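Local coordinates for protein import inner membrane translocase subunit TIM21 mitochondrial (Saccharomyces cerevisiae, PDB 2CIU) that helps mediate import of transit peptide-containing proteins across the mitochondrial inner membrane, as a TIM23 complex component that keeps the TOM and TIM23 complexes in close contact, at residues S5-T8 against Q9-N12; C30-I34 against T35-R39. All blocks are in the same frame, centred on the assembly; numbering follows the deposited sequence.

Contact 1: residues S5-T8 against Q9-N12; sequences SGDT and QLFN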
loop_
_atom_site.group_PDB
_atom_site.type_symbol
_atom_site.label_atom_id
_atom_site.label_comp_id
_atom_site.label_asym_id
_atom_site.label_seq_id
_atom_site.Cartn_x
_atom_site.Cartn_y
_atom_site.Cartn_z
ATOM N N SER A 5 6.826 -8.685 14.678
ATOM C CA SER A 5 7.071 -7.396 13.969
ATOM C C SER A 5 6.915 -7.562 12.461
ATOM O O SER A 5 7.156 -6.624 11.709
ATOM C CB SER A 5 8.480 -6.888 14.276
ATOM O OG SER A 5 8.685 -5.606 13.712
ATOM N N GLY A 6 6.507 -8.760 12.035
ATOM C CA GLY A 6 6.328 -9.055 10.621
ATOM C C GLY A 6 5.474 -8.045 9.881
ATOM O O GLY A 6 5.941 -7.392 8.949
ATOM N N ASP A 7 4.218 -7.919 10.297
ATOM C CA ASP A 7 3.292 -6.983 9.676
ATOM C C ASP A 7 3.658 -5.526 9.955
ATOM O O ASP A 7 3.435 -4.658 9.124
ATOM C CB ASP A 7 1.862 -7.240 10.159
ATOM C CG ASP A 7 1.254 -8.480 9.542
ATOM O OD1 ASP A 7 1.778 -8.932 8.511
ATOM O OD2 ASP A 7 0.247 -8.988 10.080
ATOM N N THR A 8 4.220 -5.265 11.132
ATOM C CA THR A 8 4.590 -3.903 11.470
ATOM C C THR A 8 5.672 -3.404 10.516
ATOM O O THR A 8 5.561 -2.313 9.962
ATOM C CB THR A 8 5.090 -3.811 12.925
ATOM O OG1 THR A 8 4.015 -4.139 13.815
ATOM C CG2 THR A 8 5.585 -2.398 13.232
ATOM N N GLN A 9 6.710 -4.209 10.307
ATOM C CA GLN A 9 7.777 -3.803 9.398
ATOM C C GLN A 9 7.277 -3.742 7.966
ATOM O O GLN A 9 7.663 -2.865 7.203
ATOM C CB GLN A 9 8.978 -4.755 9.503
ATOM C CG GLN A 9 9.560 -4.787 10.906
ATOM C CD GLN A 9 10.975 -5.341 10.989
ATOM O OE1 GLN A 9 11.401 -5.785 12.052
ATOM N NE2 GLN A 9 11.711 -5.301 9.883
ATOM N N LEU A 10 6.395 -4.664 7.602
ATOM C CA LEU A 10 5.864 -4.687 6.249
ATOM C C LEU A 10 5.109 -3.385 5.967
ATOM O O LEU A 10 5.283 -2.759 4.919
ATOM C CB LEU A 10 4.938 -5.898 6.088
ATOM C CG LEU A 10 4.608 -6.356 4.672
ATOM C CD1 LEU A 10 5.886 -6.767 3.958
ATOM C CD2 LEU A 10 3.636 -7.527 4.741
ATOM N N PHE A 11 4.279 -2.981 6.924
ATOM C CA PHE A 11 3.511 -1.751 6.810
ATOM C C PHE A 11 4.415 -0.512 6.844
ATOM O O PHE A 11 4.271 0.387 6.025
ATOM C CB PHE A 11 2.493 -1.663 7.948
ATOM C CG PHE A 11 1.878 -0.298 8.104
ATOM C CD1 PHE A 11 0.933 0.174 7.199
ATOM C CD2 PHE A 11 2.289 0.536 9.136
ATOM C CE1 PHE A 11 0.405 1.464 7.315
ATOM C CE2 PHE A 11 1.768 1.825 9.259
ATOM C CZ PHE A 11 0.828 2.291 8.353
ATOM N N ASN A 12 5.346 -0.466 7.790
ATOM C CA ASN A 12 6.226 0.701 7.879
ATOM C C ASN A 12 7.000 0.919 6.586
ATOM O O ASN A 12 7.144 2.037 6.092
ATOM C CB ASN A 12 7.217 0.545 9.039
ATOM C CG ASN A 12 6.560 0.713 10.401
ATOM O OD1 ASN A 12 5.431 1.206 10.513
ATOM N ND2 ASN A 12 7.275 0.311 11.449
#
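The side-chain amide of Asn12 lies flat against Thr8, whose backbone O sits over one of its faces, 3.2 Å from Asn12 CG. Thr8 CG2 lies over the same face toward its nitrogen edge, 3.7 Å from Asn12 ND2, and the two side chains run alongside each other. The Gln9 amide is met at its rim: Ser5 OG donates to Gln9 OE1 over 3.2 Å, in the carbonyl plane but almost at right angles to the C=O bond (98°). With OG turned away from its own backbone N (chi1 -175°), Ser5 can reach the amide, and OG also comes close to Gln9 CG, 3.1 Å away. The Phe11 ring has Thr8 O near its plane at one edge, and it meets Phe76 edge-to-face.

Successive i to i+4 bonds hold the helical backbone, from Gln9 N to Ser5 O (2.8 Å, N-H...O 170°) through to Asn12 N and Thr8 O (2.9 Å). Asp7 turns to the sheet side, where its OD1 is hydrogen-bonded to Ser60, while Leu10 packs on Leu89 and Ala91. This is the opening of the amphipathic helix 6-20, lying across the curved antiparallel sheet, consistent with the NTF2-like fold of the TIM21 family.

Contact 2: residues C30-I34 against T35-R39; sequences CDDGI and TGKER
Asp31 and Glu38 are joined by a backbone-to-carboxylate bond: the N-H of Asp31 points to Glu38 OE1 at 2.8 Å and 167°, meeting the oxygen nearly along its C-O axis. The glutamate is fully stretched, CG anti to the backbone N, which carries its carboxylate across to the opposite arm of the loop, where OE1 also comes 3.3 Å from Cys30 CA. Its second oxygen, OE2, accepts the backbone N-H of Lys81, so both oxygens of this buried group are supplied with N-H donors; that would probably favour its charged form despite the nearby carboxylates of Asp31 and Asp32.

A second bond of the same kind runs in the other direction, from the backbone N-H of Glu38 to Asp32 OD1 (2.9 Å), again approached almost end-on to the C-O bond. Asp32 OD2 forms a salt bridge with Arg25 of helix 22-27, and NH2 of the same arginine is hydrogen-bonded to Glu38 O.

Farther toward the tip, Gly33 N reaches Gly36 O at 3.0 Å, and Gly36 N returns to Gly33 O at 2.9 Å, the latter from well above the carbonyl plane (58°). Gly36 adopts a positive phi, where a CB would press on the preceding carbonyl O. Ile34 and Thr35 form the corner. At the base, Asp31 centres an inverse gamma turn with a weak Asp32 N to Cys30 O bond. The whole is a hairpin-like loop, its type I turn from Gly33 to Gly36 closed by a single antiparallel bridge and continued by side-chain-to-backbone bonds; neither arm forms a regular strand.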
loop_
_atom_site.group_PDB
_atom_site.type_symbol
_atom_site.label_atom_id
_atom_site.label_comp_id
_atom_site.label_asym_id
_atom_site.label_seq_id
_atom_site.Cartn_x
_atom_site.Cartn_y
_atom_site.Cartn_z
ATOM N N CYS A 30 -1.615 16.592 -2.026
ATOM C CA CYS A 30 -0.952 17.039 -0.801
ATOM C C CYS A 30 -0.682 18.532 -0.832
ATOM O O CYS A 30 -0.367 19.089 -1.877
ATOM C CB CYS A 30 0.384 16.330 -0.617
ATOM S SG CYS A 30 0.238 14.573 -0.220
ATOM N N ASP A 31 -0.812 19.154 0.335
ATOM C CA ASP A 31 -0.551 20.577 0.506
ATOM C C ASP A 31 0.960 20.640 0.747
ATOM O O ASP A 31 1.407 20.756 1.883
ATOM C CB ASP A 31 -1.312 21.081 1.738
ATOM C CG ASP A 31 -1.206 22.581 1.925
ATOM O OD1 ASP A 31 -0.507 23.239 1.130
ATOM O OD2 ASP A 31 -1.829 23.096 2.877
ATOM N N ASP A 32 1.741 20.532 -0.323
ATOM C CA ASP A 32 3.199 20.567 -0.211
ATOM C C ASP A 32 3.701 21.905 -0.722
ATOM O O ASP A 32 3.480 22.264 -1.871
ATOM C CB ASP A 32 3.851 19.451 -1.035
ATOM C CG ASP A 32 3.503 18.063 -0.531
ATOM O OD1 ASP A 32 3.058 17.926 0.626
ATOM O OD2 ASP A 32 3.696 17.100 -1.306
ATOM N N GLY A 33 4.388 22.642 0.135
ATOM C CA GLY A 33 4.874 23.934 -0.299
ATOM C C GLY A 33 6.206 24.301 0.305
ATOM O O GLY A 33 6.879 23.485 0.934
ATOM N N ILE A 34 6.568 25.559 0.104
ATOM C CA ILE A 34 7.822 26.087 0.598
ATOM C C ILE A 34 7.936 26.048 2.124
ATOM O O ILE A 34 9.042 26.093 2.664
ATOM C CB ILE A 34 8.014 27.528 0.073
ATOM C CG1 ILE A 34 9.490 27.911 0.156
ATOM C CG2 ILE A 34 7.136 28.497 0.852
ATOM C CD1 ILE A 34 9.809 29.181 -0.597
ATOM N N THR A 35 6.806 25.954 2.818
ATOM C CA THR A 35 6.841 25.899 4.275
ATOM C C THR A 35 6.941 24.464 4.792
ATOM O O THR A 35 7.091 24.242 5.995
ATOM C CB THR A 35 5.592 26.562 4.907
ATOM O OG1 THR A 35 4.410 25.854 4.507
ATOM C CG2 THR A 35 5.475 28.017 4.467
ATOM N N GLY A 36 6.866 23.494 3.883
ATOM C CA GLY A 36 6.956 22.103 4.290
ATOM C C GLY A 36 5.967 21.204 3.572
ATOM O O GLY A 36 5.081 21.686 2.870
ATOM N N LYS A 37 6.130 19.897 3.748
ATOM C CA LYS A 37 5.245 18.915 3.115
ATOM C C LYS A 37 4.134 18.538 4.079
ATOM O O LYS A 37 4.346 18.473 5.285
ATOM C CB LYS A 37 6.033 17.651 2.737
ATOM C CG LYS A 37 7.203 17.903 1.801
ATOM C CD LYS A 37 8.058 16.650 1.579
ATOM C CE LYS A 37 7.359 15.625 0.695
ATOM N NZ LYS A 37 8.222 14.434 0.420
ATOM N N GLU A 38 2.945 18.279 3.543
ATOM C CA GLU A 38 1.826 17.887 4.381
ATOM C C GLU A 38 2.137 16.583 5.100
ATOM O O GLU A 38 2.737 15.664 4.523
ATOM C CB GLU A 38 0.565 17.701 3.533
ATOM C CG GLU A 38 -0.652 17.256 4.339
ATOM C CD GLU A 38 -1.909 17.081 3.492
ATOM O OE1 GLU A 38 -1.940 17.547 2.336
ATOM O OE2 GLU A 38 -2.877 16.489 4.006
ATOM N N ARG A 39 1.731 16.502 6.362
ATOM C CA ARG A 39 1.939 15.294 7.145
ATOM C C ARG A 39 0.761 14.368 6.863
ATOM O O ARG A 39 -0.347 14.600 7.341
ATOM C CB ARG A 39 1.988 15.625 8.638
ATOM C CG ARG A 39 3.238 16.394 9.041
ATOM C CD ARG A 39 3.290 16.614 10.543
ATOM N NE ARG A 39 2.288 17.571 11.003
ATOM C CZ ARG A 39 2.354 18.882 10.791
ATOM N NH1 ARG A 39 3.379 19.399 10.127
ATOM N NH2 ARG A 39 1.396 19.679 11.247
#

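Contact 1 and contact 2 follow one another along the chain of this intermembrane-space domain without touching: their centres are 27 Å apart and their nearest atoms about 12 Å. Between them the chain completes helix 6-20 and passes through helix 22-27, whose Arg25 ties directly to the 30-39 loop. The centre of contact 1 lies about 12 Å from the centre of the chain, that of contact 2 about 21 Å. Residues 5-12 share side-chain packing with strands 70-79 and 84-92, whereas residues 30-39 lead into strand 41-48. One contact thus belongs to the helical cover of the sheet, the other to a surface connection between helix and sheet.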